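Local coordinates for protein anthranilate synthase component I (Streptococcus pneumoniae serotype 4, PDB 5KCK) that forms one component of an anthranilate synthase, a mixed alpha/beta protein built round large antiparallel sheets, at residues L87-G92 with E127-F132; G95-D100 with P119-F124; S259-K264 with M403-A408; G266-N271 with G346-E351. All blocks are in the same frame, centred on the assembly; numbering follows the deposited sequence.

Contact 1: residues L87-G92 with E127-F132; sequences LPFGGG and ESYMVF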
loop_
_atom_site.group_PDB
_atom_site.type_symbol
_atom_site.label_atom_id
_atom_site.label_comp_id
_atom_site.label_asym_id
_atom_site.label_seq_id
_atom_site.Cartn_x
_atom_site.Cartn_y
_atom_site.Cartn_z
ATOM N N LEU A 87 -7.533 -18.334 -2.840
ATOM C CA LEU A 87 -7.227 -17.398 -1.766
ATOM C C LEU A 87 -6.218 -18.024 -0.808
ATOM O O LEU A 87 -6.170 -19.248 -0.669
ATOM C CB LEU A 87 -8.499 -17.023 -1.008
ATOM C CG LEU A 87 -9.636 -16.435 -1.852
ATOM C CD1 LEU A 87 -10.935 -16.347 -1.052
ATOM C CD2 LEU A 87 -9.245 -15.061 -2.398
ATOM N N PRO A 88 -5.389 -17.214 -0.137
ATOM C CA PRO A 88 -4.321 -17.793 0.705
ATOM C C PRO A 88 -4.807 -18.781 1.762
ATOM O O PRO A 88 -4.145 -19.807 1.996
ATOM C CB PRO A 88 -3.676 -16.553 1.345
ATOM C CG PRO A 88 -4.690 -15.447 1.174
ATOM C CD PRO A 88 -5.345 -15.743 -0.134
ATOM N N PHE A 89 -5.945 -18.506 2.406
ATOM C CA PHE A 89 -6.425 -19.339 3.509
ATOM C C PHE A 89 -7.496 -20.326 3.050
ATOM O O PHE A 89 -7.330 -21.538 3.207
ATOM C CB PHE A 89 -6.927 -18.441 4.656
ATOM C CG PHE A 89 -7.646 -19.179 5.765
ATOM C CD1 PHE A 89 -6.995 -20.142 6.526
ATOM C CD2 PHE A 89 -8.969 -18.878 6.064
ATOM C CE1 PHE A 89 -7.666 -20.814 7.549
ATOM C CE2 PHE A 89 -9.637 -19.534 7.090
ATOM C CZ PHE A 89 -8.983 -20.509 7.829
ATOM N N GLY A 90 -8.588 -19.838 2.468
ATOM C CA GLY A 90 -9.600 -20.757 1.955
ATOM C C GLY A 90 -10.297 -21.635 2.978
ATOM O O GLY A 90 -10.861 -22.675 2.613
ATOM N N GLY A 91 -10.299 -21.249 4.245
ATOM C CA GLY A 91 -10.939 -22.122 5.227
ATOM C C GLY A 91 -9.945 -23.042 5.905
ATOM O O GLY A 91 -8.903 -23.408 5.350
ATOM N N GLY A 92 -10.273 -23.419 7.140
ATOM C CA GLY A 92 -9.372 -24.220 7.944
ATOM C C GLY A 92 -9.183 -23.704 9.363
ATOM O O GLY A 92 -10.081 -23.062 9.913
ATOM N N GLU A 127 -15.308 -21.933 8.578
ATOM C CA GLU A 127 -15.821 -21.895 7.214
ATOM C C GLU A 127 -16.498 -20.564 6.911
ATOM O O GLU A 127 -17.123 -20.421 5.854
ATOM C CB GLU A 127 -16.797 -23.049 6.965
ATOM C CG GLU A 127 -17.929 -23.107 7.969
ATOM C CD GLU A 127 -18.824 -24.325 7.773
ATOM O OE1 GLU A 127 -18.328 -25.364 7.267
ATOM O OE2 GLU A 127 -20.027 -24.229 8.115
ATOM N N SER A 128 -16.384 -19.591 7.812
ATOM C CA SER A 128 -16.924 -18.249 7.621
ATOM C C SER A 128 -15.788 -17.269 7.844
ATOM O O SER A 128 -15.250 -17.192 8.953
ATOM C CB SER A 128 -18.072 -17.961 8.596
ATOM O OG SER A 128 -19.010 -19.024 8.613
ATOM N N TYR A 129 -15.434 -16.514 6.809
ATOM C CA TYR A 129 -14.250 -15.672 6.890
ATOM C C TYR A 129 -14.254 -14.688 5.723
ATOM O O TYR A 129 -15.018 -14.825 4.762
ATOM C CB TYR A 129 -12.974 -16.530 6.889
ATOM C CG TYR A 129 -12.839 -17.353 5.630
ATOM C CD1 TYR A 129 -13.502 -18.571 5.501
ATOM C CD2 TYR A 129 -12.079 -16.900 4.561
ATOM C CE1 TYR A 129 -13.396 -19.331 4.351
ATOM C CE2 TYR A 129 -11.963 -17.651 3.401
ATOM C CZ TYR A 129 -12.632 -18.865 3.305
ATOM O OH TYR A 129 -12.537 -19.617 2.165
HETATM N N MSE A 130 -13.393 -13.684 5.832
HETATM C CA MSE A 130 -13.155 -12.713 4.769
HETATM C C MSE A 130 -11.681 -12.714 4.432
HETATM O O MSE A 130 -10.848 -12.884 5.318
HETATM C CB MSE A 130 -13.537 -11.295 5.187
HETATM C CG MSE A 130 -14.932 -11.087 5.676
HETATM SE SE MSE A 130 -15.010 -9.291 6.429
HETATM C CE MSE A 130 -14.467 -8.286 4.971
ATOM N N VAL A 131 -11.348 -12.492 3.166
ATOM C CA VAL A 131 -9.965 -12.326 2.743
ATOM C C VAL A 131 -9.858 -10.978 2.042
ATOM O O VAL A 131 -10.558 -10.727 1.053
ATOM C CB VAL A 131 -9.505 -13.473 1.832
ATOM C CG1 VAL A 131 -8.016 -13.345 1.513
ATOM C CG2 VAL A 131 -9.790 -14.814 2.499
ATOM N N PHE A 132 -9.011 -10.104 2.573
ATOM C CA PHE A 132 -8.697 -8.832 1.932
ATOM C C PHE A 132 -7.543 -9.070 0.966
ATOM O O PHE A 132 -6.416 -9.333 1.392
ATOM C CB PHE A 132 -8.320 -7.770 2.964
ATOM C CG PHE A 132 -9.478 -7.266 3.788
ATOM C CD1 PHE A 132 -10.051 -8.064 4.763
ATOM C CD2 PHE A 132 -9.969 -5.975 3.608
ATOM C CE1 PHE A 132 -11.115 -7.597 5.533
ATOM C CE2 PHE A 132 -11.027 -5.502 4.371
ATOM C CZ PHE A 132 -11.602 -6.316 5.333
HETATM O O HOH W 1 -13.742 -21.963 2.035
#

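Contact 2: residues G95-D100 with P119-F124; sequences GFVGYD and PDMHFF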
loop_
_atom_site.group_PDB
_atom_site.type_symbol
_atom_site.label_atom_id
_atom_site.label_comp_id
_atom_site.label_asym_id
_atom_site.label_seq_id
_atom_site.Cartn_x
_atom_site.Cartn_y
_atom_site.Cartn_z
ATOM N N GLY A 95 -4.801 -20.415 14.752
ATOM C CA GLY A 95 -4.429 -20.608 16.149
ATOM C C GLY A 95 -2.926 -20.713 16.298
ATOM O O GLY A 95 -2.173 -20.181 15.483
ATOM N N PHE A 96 -2.498 -21.404 17.356
ATOM C CA PHE A 96 -1.077 -21.513 17.666
ATOM C C PHE A 96 -0.735 -22.899 18.196
ATOM O O PHE A 96 -1.590 -23.655 18.669
ATOM C CB PHE A 96 -0.623 -20.478 18.707
ATOM C CG PHE A 96 -1.150 -20.738 20.079
ATOM C CD1 PHE A 96 -2.371 -20.216 20.472
ATOM C CD2 PHE A 96 -0.442 -21.517 20.977
ATOM C CE1 PHE A 96 -2.869 -20.457 21.739
ATOM C CE2 PHE A 96 -0.939 -21.761 22.244
ATOM C CZ PHE A 96 -2.157 -21.232 22.621
ATOM N N VAL A 97 0.557 -23.189 18.147
ATOM C CA VAL A 97 1.160 -24.371 18.745
ATOM C C VAL A 97 2.216 -23.870 19.722
ATOM O O VAL A 97 3.152 -23.160 19.328
ATOM C CB VAL A 97 1.767 -25.291 17.673
ATOM C CG1 VAL A 97 2.505 -26.443 18.298
ATOM C CG2 VAL A 97 0.670 -25.812 16.768
ATOM N N GLY A 98 2.043 -24.193 20.997
ATOM C CA GLY A 98 2.974 -23.719 22.000
ATOM C C GLY A 98 4.332 -24.386 21.879
ATOM O O GLY A 98 4.473 -25.486 21.349
ATOM N N TYR A 99 5.350 -23.686 22.378
ATOM C CA TYR A 99 6.705 -24.226 22.392
ATOM C C TYR A 99 6.736 -25.623 22.989
ATOM O O TYR A 99 7.421 -26.516 22.475
ATOM C CB TYR A 99 7.604 -23.276 23.180
ATOM C CG TYR A 99 8.999 -23.773 23.490
ATOM C CD1 TYR A 99 9.260 -24.497 24.658
ATOM C CD2 TYR A 99 10.061 -23.473 22.653
ATOM C CE1 TYR A 99 10.545 -24.937 24.964
ATOM C CE2 TYR A 99 11.346 -23.894 22.953
ATOM C CZ TYR A 99 11.583 -24.628 24.103
ATOM O OH TYR A 99 12.856 -25.050 24.386
ATOM N N ASP A 100 5.960 -25.839 24.051
ATOM C CA ASP A 100 6.027 -27.074 24.817
ATOM C C ASP A 100 5.386 -28.261 24.114
ATOM O O ASP A 100 5.535 -29.391 24.590
ATOM C CB ASP A 100 5.395 -26.832 26.180
ATOM C CG ASP A 100 6.055 -25.675 26.908
ATOM O OD1 ASP A 100 7.082 -25.914 27.568
ATOM O OD2 ASP A 100 5.578 -24.524 26.779
ATOM N N PRO A 119 -3.276 -23.022 26.938
ATOM C CA PRO A 119 -3.152 -24.408 26.480
ATOM C C PRO A 119 -1.928 -24.571 25.595
ATOM O O PRO A 119 -1.386 -23.609 25.044
ATOM C CB PRO A 119 -4.451 -24.655 25.700
ATOM C CG PRO A 119 -5.014 -23.305 25.432
ATOM C CD PRO A 119 -4.554 -22.416 26.538
ATOM N N ASP A 120 -1.487 -25.817 25.458
ATOM C CA ASP A 120 -0.325 -26.070 24.622
ATOM C C ASP A 120 -0.644 -25.939 23.142
ATOM O O ASP A 120 0.263 -25.679 22.346
ATOM C CB ASP A 120 0.245 -27.439 24.959
ATOM C CG ASP A 120 0.736 -27.504 26.393
ATOM O OD1 ASP A 120 1.812 -26.942 26.667
ATOM O OD2 ASP A 120 0.034 -28.077 27.253
HETATM N N MSE A 121 -1.911 -26.073 22.768
HETATM C CA MSE A 121 -2.361 -25.880 21.399
HETATM C C MSE A 121 -3.803 -25.410 21.442
HETATM O O MSE A 121 -4.596 -25.911 22.243
HETATM C CB MSE A 121 -2.243 -27.175 20.589
HETATM C CG MSE A 121 -2.698 -27.048 19.163
HETATM SE SE MSE A 121 -2.664 -28.752 18.206
HETATM C CE MSE A 121 -4.378 -29.462 18.813
ATOM N N HIS A 122 -4.139 -24.454 20.583
ATOM C CA HIS A 122 -5.496 -23.926 20.518
ATOM C C HIS A 122 -5.762 -23.444 19.099
ATOM O O HIS A 122 -5.105 -22.511 18.620
ATOM C CB HIS A 122 -5.685 -22.792 21.523
ATOM C CG HIS A 122 -7.100 -22.611 21.977
ATOM N ND1 HIS A 122 -7.431 -21.904 23.114
ATOM C CD2 HIS A 122 -8.271 -23.043 21.448
ATOM C CE1 HIS A 122 -8.744 -21.914 23.267
ATOM N NE2 HIS A 122 -9.277 -22.595 22.268
ATOM N N PHE A 123 -6.717 -24.080 18.426
ATOM C CA PHE A 123 -7.141 -23.665 17.099
ATOM C C PHE A 123 -8.651 -23.510 17.066
ATOM O O PHE A 123 -9.380 -24.285 17.695
ATOM C CB PHE A 123 -6.716 -24.680 16.016
ATOM C CG PHE A 123 -5.261 -24.617 15.663
ATOM C CD1 PHE A 123 -4.800 -23.696 14.732
ATOM C CD2 PHE A 123 -4.349 -25.483 16.259
ATOM C CE1 PHE A 123 -3.454 -23.635 14.401
ATOM C CE2 PHE A 123 -3.000 -25.430 15.934
ATOM C CZ PHE A 123 -2.549 -24.504 15.006
ATOM N N PHE A 124 -9.112 -22.516 16.324
ATOM C CA PHE A 124 -10.501 -22.462 15.898
ATOM C C PHE A 124 -10.581 -22.865 14.424
ATOM O O PHE A 124 -9.687 -22.559 13.629
ATOM C CB PHE A 124 -11.093 -21.062 16.092
ATOM C CG PHE A 124 -11.310 -20.661 17.528
ATOM C CD1 PHE A 124 -12.232 -21.325 18.324
ATOM C CD2 PHE A 124 -10.640 -19.573 18.061
ATOM C CE1 PHE A 124 -12.453 -20.938 19.645
ATOM C CE2 PHE A 124 -10.863 -19.173 19.373
ATOM C CZ PHE A 124 -11.764 -19.861 20.167
HETATM O O HOH W 2 3.090 -24.509 25.415
#

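Contact 3: residues S259-K264 with M403-A408; sequences SLVSVK and MDLAIA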
loop_
_atom_site.group_PDB
_atom_site.type_symbol
_atom_site.label_atom_id
_atom_site.label_comp_id
_atom_site.label_asym_id
_atom_site.label_seq_id
_atom_site.Cartn_x
_atom_site.Cartn_y
_atom_site.Cartn_z
ATOM N N SER A 259 9.122 -16.188 9.773
ATOM C CA SER A 259 8.373 -17.398 9.483
ATOM C C SER A 259 9.056 -18.604 10.114
ATOM O O SER A 259 10.283 -18.706 10.111
ATOM C CB SER A 259 8.262 -17.597 7.974
ATOM O OG SER A 259 7.682 -18.859 7.688
ATOM N N LEU A 260 8.259 -19.516 10.676
ATOM C CA LEU A 260 8.828 -20.795 11.089
ATOM C C LEU A 260 8.903 -21.756 9.910
ATOM O O LEU A 260 9.965 -22.305 9.614
ATOM C CB LEU A 260 8.008 -21.424 12.221
ATOM C CG LEU A 260 8.431 -22.855 12.609
ATOM C CD1 LEU A 260 9.699 -22.867 13.478
ATOM C CD2 LEU A 260 7.308 -23.632 13.295
ATOM N N VAL A 261 7.781 -21.959 9.222
ATOM C CA VAL A 261 7.701 -22.910 8.123
ATOM C C VAL A 261 6.389 -22.674 7.399
ATOM O O VAL A 261 5.391 -22.277 8.012
ATOM C CB VAL A 261 7.800 -24.365 8.625
ATOM C CG1 VAL A 261 6.529 -24.761 9.378
ATOM C CG2 VAL A 261 8.079 -25.321 7.472
ATOM N N SER A 262 6.382 -22.897 6.093
ATOM C CA SER A 262 5.152 -22.881 5.331
ATOM C C SER A 262 5.123 -24.081 4.396
ATOM O O SER A 262 6.162 -24.619 3.997
ATOM C CB SER A 262 4.998 -21.591 4.535
ATOM O OG SER A 262 5.902 -21.559 3.450
ATOM N N VAL A 263 3.915 -24.509 4.066
ATOM C CA VAL A 263 3.693 -25.565 3.095
ATOM C C VAL A 263 2.695 -25.044 2.084
ATOM O O VAL A 263 1.617 -24.572 2.463
ATOM C CB VAL A 263 3.172 -26.852 3.748
ATOM C CG1 VAL A 263 3.048 -27.954 2.698
ATOM C CG2 VAL A 263 4.063 -27.250 4.896
ATOM N N LYS A 264 3.049 -25.135 0.803
ATOM C CA LYS A 264 2.229 -24.571 -0.264
ATOM C C LYS A 264 2.339 -25.484 -1.477
ATOM O O LYS A 264 3.427 -25.629 -2.046
ATOM C CB LYS A 264 2.677 -23.150 -0.590
ATOM C CG LYS A 264 2.166 -22.620 -1.916
ATOM C CD LYS A 264 0.847 -21.895 -1.766
ATOM C CE LYS A 264 0.517 -21.121 -3.036
ATOM N NZ LYS A 264 1.653 -20.249 -3.469
HETATM N N MSE A 403 -0.209 -24.528 4.642
HETATM C CA MSE A 403 0.046 -24.065 5.998
HETATM C C MSE A 403 1.026 -22.916 5.988
HETATM O O MSE A 403 1.928 -22.880 5.155
HETATM C CB MSE A 403 0.598 -25.199 6.855
HETATM C CG MSE A 403 0.754 -24.831 8.310
HETATM SE SE MSE A 403 1.446 -26.312 9.377
HETATM C CE MSE A 403 3.251 -26.425 8.589
ATOM N N ASP A 404 0.855 -21.971 6.911
ATOM C CA ASP A 404 1.807 -20.876 7.060
ATOM C C ASP A 404 1.918 -20.529 8.537
ATOM O O ASP A 404 0.941 -20.091 9.146
ATOM C CB ASP A 404 1.376 -19.665 6.233
ATOM C CG ASP A 404 2.451 -18.601 6.160
ATOM O OD1 ASP A 404 3.578 -18.868 6.629
ATOM O OD2 ASP A 404 2.161 -17.503 5.630
ATOM N N LEU A 405 3.105 -20.727 9.109
ATOM C CA LEU A 405 3.319 -20.586 10.543
ATOM C C LEU A 405 4.449 -19.604 10.817
ATOM O O LEU A 405 5.546 -19.743 10.264
ATOM C CB LEU A 405 3.643 -21.943 11.176
ATOM C CG LEU A 405 2.506 -22.966 11.239
ATOM C CD1 LEU A 405 3.019 -24.249 11.843
ATOM C CD2 LEU A 405 1.329 -22.422 12.049
ATOM N N ALA A 406 4.186 -18.626 11.680
ATOM C CA ALA A 406 5.215 -17.720 12.173
ATOM C C ALA A 406 5.827 -18.240 13.475
ATOM O O ALA A 406 5.169 -18.920 14.269
ATOM C CB ALA A 406 4.631 -16.325 12.403
ATOM N N ILE A 407 7.101 -17.908 13.690
ATOM C CA ILE A 407 7.718 -18.105 15.001
ATOM C C ILE A 407 7.083 -17.150 16.005
ATOM O O ILE A 407 6.998 -15.942 15.759
ATOM C CB ILE A 407 9.232 -17.865 14.928
ATOM C CG1 ILE A 407 9.884 -18.697 13.817
ATOM C CG2 ILE A 407 9.875 -18.146 16.292
ATOM C CD1 ILE A 407 11.352 -18.335 13.614
ATOM N N ALA A 408 6.676 -17.670 17.165
ATOM C CA ALA A 408 5.971 -16.850 18.159
ATOM C C ALA A 408 6.967 -16.034 18.996
ATOM O O ALA A 408 7.166 -16.241 20.193
ATOM C CB ALA A 408 5.075 -17.723 19.027
#

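Contact 4: residues G266-N271 with G346-E351; sequences GIVTTN and GRLLPE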
loop_
_atom_site.group_PDB
_atom_site.type_symbol
_atom_site.label_atom_id
_atom_site.label_comp_id
_atom_site.label_asym_id
_atom_site.label_seq_id
_atom_site.Cartn_x
_atom_site.Cartn_y
_atom_site.Cartn_z
ATOM N N GLY A 266 2.428 -28.715 -1.759
ATOM C CA GLY A 266 3.415 -29.756 -1.586
ATOM C C GLY A 266 4.846 -29.285 -1.431
ATOM O O GLY A 266 5.740 -30.127 -1.270
ATOM N N ILE A 267 5.095 -27.977 -1.486
ATOM C CA ILE A 267 6.425 -27.406 -1.297
ATOM C C ILE A 267 6.548 -26.905 0.142
ATOM O O ILE A 267 5.696 -26.141 0.619
ATOM C CB ILE A 267 6.679 -26.265 -2.299
ATOM C CG1 ILE A 267 6.325 -26.706 -3.726
ATOM C CG2 ILE A 267 8.117 -25.754 -2.204
ATOM C CD1 ILE A 267 7.059 -27.957 -4.196
ATOM N N VAL A 268 7.603 -27.335 0.833
ATOM C CA VAL A 268 7.948 -26.842 2.169
ATOM C C VAL A 268 9.001 -25.750 2.032
ATOM O O VAL A 268 10.004 -25.927 1.327
ATOM C CB VAL A 268 8.460 -27.981 3.065
ATOM C CG1 VAL A 268 8.644 -27.501 4.495
ATOM C CG2 VAL A 268 7.503 -29.142 3.013
ATOM N N THR A 269 8.786 -24.626 2.709
ATOM C CA THR A 269 9.684 -23.480 2.626
ATOM C C THR A 269 10.069 -23.011 4.022
ATOM O O THR A 269 9.212 -22.905 4.901
ATOM C CB THR A 269 9.031 -22.312 1.864
ATOM O OG1 THR A 269 8.696 -22.728 0.534
ATOM C CG2 THR A 269 9.964 -21.097 1.805
ATOM N N THR A 270 11.355 -22.725 4.227
ATOM C CA THR A 270 11.802 -21.972 5.388
ATOM C C THR A 270 12.526 -20.722 4.917
ATOM O O THR A 270 13.003 -20.639 3.781
ATOM C CB THR A 270 12.732 -22.776 6.315
ATOM O OG1 THR A 270 13.918 -23.158 5.607
ATOM C CG2 THR A 270 12.038 -24.014 6.864
ATOM N N ASN A 271 12.618 -19.749 5.812
ATOM C CA ASN A 271 13.179 -18.440 5.494
ATOM C C ASN A 271 14.135 -18.055 6.619
ATOM O O ASN A 271 13.802 -17.234 7.486
ATOM C CB ASN A 271 12.058 -17.419 5.287
ATOM C CG ASN A 271 12.578 -16.029 5.011
ATOM O OD1 ASN A 271 12.159 -15.067 5.653
ATOM N ND2 ASN A 271 13.505 -15.913 4.061
ATOM N N GLY A 346 11.823 -27.457 -0.424
ATOM C CA GLY A 346 11.878 -28.845 -0.845
ATOM C C GLY A 346 10.496 -29.383 -1.158
ATOM O O GLY A 346 9.478 -28.797 -0.779
ATOM N N ARG A 347 10.473 -30.529 -1.840
ATOM C CA ARG A 347 9.225 -31.188 -2.218
ATOM C C ARG A 347 8.853 -32.231 -1.162
ATOM O O ARG A 347 9.505 -33.270 -1.044
ATOM C CB ARG A 347 9.359 -31.822 -3.599
ATOM C CG ARG A 347 8.064 -32.394 -4.149
ATOM C CD ARG A 347 8.259 -32.919 -5.569
ATOM N NE ARG A 347 8.857 -31.902 -6.436
ATOM C CZ ARG A 347 8.174 -30.920 -7.025
ATOM N NH1 ARG A 347 6.863 -30.817 -6.841
ATOM N NH2 ARG A 347 8.802 -30.035 -7.793
ATOM N N LEU A 348 7.798 -31.951 -0.408
ATOM C CA LEU A 348 7.334 -32.846 0.648
ATOM C C LEU A 348 7.076 -34.256 0.117
ATOM O O LEU A 348 6.503 -34.434 -0.959
ATOM C CB LEU A 348 6.056 -32.263 1.252
ATOM C CG LEU A 348 5.494 -32.808 2.556
ATOM C CD1 LEU A 348 6.485 -32.590 3.688
ATOM C CD2 LEU A 348 4.167 -32.127 2.848
ATOM N N LEU A 349 7.508 -35.261 0.871
ATOM C CA LEU A 349 7.311 -36.642 0.451
ATOM C C LEU A 349 5.819 -36.971 0.406
ATOM O O LEU A 349 5.038 -36.449 1.205
ATOM C CB LEU A 349 8.030 -37.606 1.394
ATOM C CG LEU A 349 9.554 -37.593 1.319
ATOM C CD1 LEU A 349 10.152 -38.245 2.536
ATOM C CD2 LEU A 349 10.041 -38.290 0.050
ATOM N N PRO A 350 5.404 -37.840 -0.522
ATOM C CA PRO A 350 3.962 -38.011 -0.787
ATOM C C PRO A 350 3.164 -38.558 0.388
ATOM O O PRO A 350 1.963 -38.278 0.481
ATOM C CB PRO A 350 3.932 -38.975 -1.986
ATOM C CG PRO A 350 5.300 -39.628 -2.014
ATOM C CD PRO A 350 6.249 -38.622 -1.448
ATOM N N GLU A 351 3.776 -39.286 1.306
ATOM C CA GLU A 351 3.026 -39.803 2.441
ATOM C C GLU A 351 2.980 -38.842 3.626
ATOM O O GLU A 351 2.310 -39.143 4.618
ATOM C CB GLU A 351 3.602 -41.157 2.883
ATOM C CG GLU A 351 4.992 -41.106 3.518
ATOM C CD GLU A 351 6.129 -41.035 2.502
ATOM O OE1 GLU A 351 5.853 -40.868 1.295
ATOM O OE2 GLU A 351 7.302 -41.145 2.925
HETATM O O HOH W 3 5.216 -32.710 -2.259
#

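Contact 1: residues L87-G92 with E127-F132
Phe89 turns the edge of its ring, the side carrying CD2 and CE2, onto one face of the Tyr129 ring. The planes stand at 81°, and the centroids are 5.3 Å apart. The touch is made off-centre: Phe89 CD2 lies 4.0 Å from Tyr129 CD2, near the rim. Tyr129 can receive that edge because chi1 (61°) sets its CG between the backbone N and the carbonyl carbon, sending the ring across to the loop. Its far end runs in against the glycines, with Tyr129 OH 3.1 Å from Gly90 C. No direct bond to Gly91 N results, since the angle is poor; instead a water joins Tyr129 OH to Gly90 O, donating to the carbonyl at 3.0 Å.

Further along, Val131 splits its two methyls between neighbours. CG1 meets the ring of Pro88, 3.9 Å from Pro88 CG, while CG2 meets Leu87 CD1 at 4.0 Å and also sits at the edge of the Tyr129 ring. On strand 41-45, Ile43 touches the side chain of Phe89 and Ala45 that of Tyr129. This is a T-shaped aromatic pair holding an irregular, glycine-rich loop against the middle strand, 128-133, of a three-stranded antiparallel sheet.

Contact 2: residues G95-D100 with P119-F124
Phe96 and His122 form a hydrogen-bonded antiparallel pair, Phe96 N giving to His122 O and His122 N to Phe96 O. From CB of Phe96, chi1 (70°) places CG between the backbone N and the carbonyl carbon, which swings the ring across the neighbouring strand. CD1 passes His122 O at 4.0 Å. CE1 comes next, 3.7 Å from His122 CB. At the tip, CZ and CE2 both arrive at the carbonyl of Pro119, with CE2 3.4 Å from Pro119 O, which lies near the ring plane. One face of the ring has His122 N above its centre. Tyr250 and Ile252 of strand 250-254 also touch this side chain.

The two strands are neighbours in the large antiparallel sheet; the N-to-C directions of 95-97 and 121-124 differ by 158°, close to antiparallel. On the far flank of strand 121-126, Asp120 and Met121 both face Phe54, a classic beta bulge, while toward strand 92-97 Asp120 O still takes Gly98 N at 2.7 Å.

Phe123 lays its ring along the backbone of Gly95, CD1 being 3.3 Å from Gly95 N, and Phe96 N lies over one face, offset toward the rim. The CE2 corner meets Val97 CG2 at 3.8 Å. Past the strand end, Asp100 OD2 and Asp120 OD1 are 4.5 Å apart with a water within bonding distance of both, though it has more acceptors around it than protons. Lys386 forms a salt bridge to Asp120 OD1, which probably eases the repulsion, and Tyr380 OH bonds to Asp100 OD1.

Contact 3: residues S259-K264 with M403-A408
Met403, modelled as selenomethionine, reaches along one face of the strand pair and ends between two valines. Its chain runs extended as far as SE and bends at chi3 (67°), which sets methyl CE against Val261 CG1 at 3.8 Å and against Val263 CG2 at 3.9 Å. Leu405 lies on the same face. Helix 354-361 closes over this side: Thr361 touches Val261, Ala357 touches Val263 and Leu358 touches Leu405. Further along the strands, Leu260 and Ile407 cross at about a right angle, Leu260 CB 3.7 Å from Ile407 CG1.

Between these side chains the antiparallel pairing is interrupted by a classic beta bulge, Leu260 and Val261 both standing opposite Leu405. One carbonyl serves the two: Leu405 O accepts Leu260 N at 2.8 Å and, more weakly, Val261 N at 3.3 Å. Regular pairing resumes straight after it, Leu405 N giving to Val261 O, and Val263 and Met403 exchange two further bonds.

The opposite face is polar and more open to solvent. Ser262 and Asp404 share it, both partly exposed, and Ser262 CB is 3.7 Å from Asp404 OD1. Neither makes a hydrogen bond to the other; Asp404 OD1 is taken by Tyr241 OH. Ser259, also partly exposed, holds its OG anti to its own backbone N, 3.5 Å from Leu405 O, a weak and unsettled bond; Tyr241 OH is a second weak partner of this hydroxyl.

Contact 4: residues G266-N271 with G346-E351
Val268 and Gly346 form a hydrogen-bonded antiparallel pair, Val268 N giving to Gly346 O at 2.9 Å and Gly346 N to Val268 O at 3.0 Å, with Ile267 and Arg347 the non-hydrogen-bonded pair beside it. This joins the start of strand 267-270 to the last part of strand 338-347, neighbours in the large antiparallel sheet. Gly346 O is held from more than one direction, as Ile267 CA also comes within 3.4 Å of it in a CA-H...O contact.

The side chains part to the two faces. On one, Ile267 turns at both torsions (chi1 -49°, chi2 -56°) and curls CD1 over a face of the Arg347 guanidinium, 3.9 Å from Arg347 NH1. Arg347 itself bends at chi3, and a glycerol lies about 3 Å from its side chain; this is the outer, solvent-facing side. On the other face Val268 CG2 packs on Leu348 CD1 at 3.7 Å, one methyl against another. This face is more enclosed: Ile314 of helix 297-316 and Val261 of the preceding strand also touch Val268. Leu348 CB also lies 3.3 Å from Gly266 O. That carbonyl is the last atom of the pairing, accepting Leu348 N nearly straight on and a proton from a water at 2.8 Å.

In the fold
Following the chain, helix 70-78 leads into the loop of contact 1, which closes only when strand 128-133 comes back to it. Contact 2 lies within that span, where strands 92-97 and 121-126 pair; both belong to the N-terminal family region. Contacts 3 and 4 come later, in series with these. Strand 259-264 turns into 267-270; contact 4 then closes with strand 338-347, and contact 3, which encloses it, closes at strand 403-407. The two touch through Ser262 O and Thr269 N. Contacts 2, 3 and 4 share one sheet, strand 393-398 lying between 92-97 and 403-407, while contact 1 ties a separate three-stranded sheet to the loop that leads into strand 92-97.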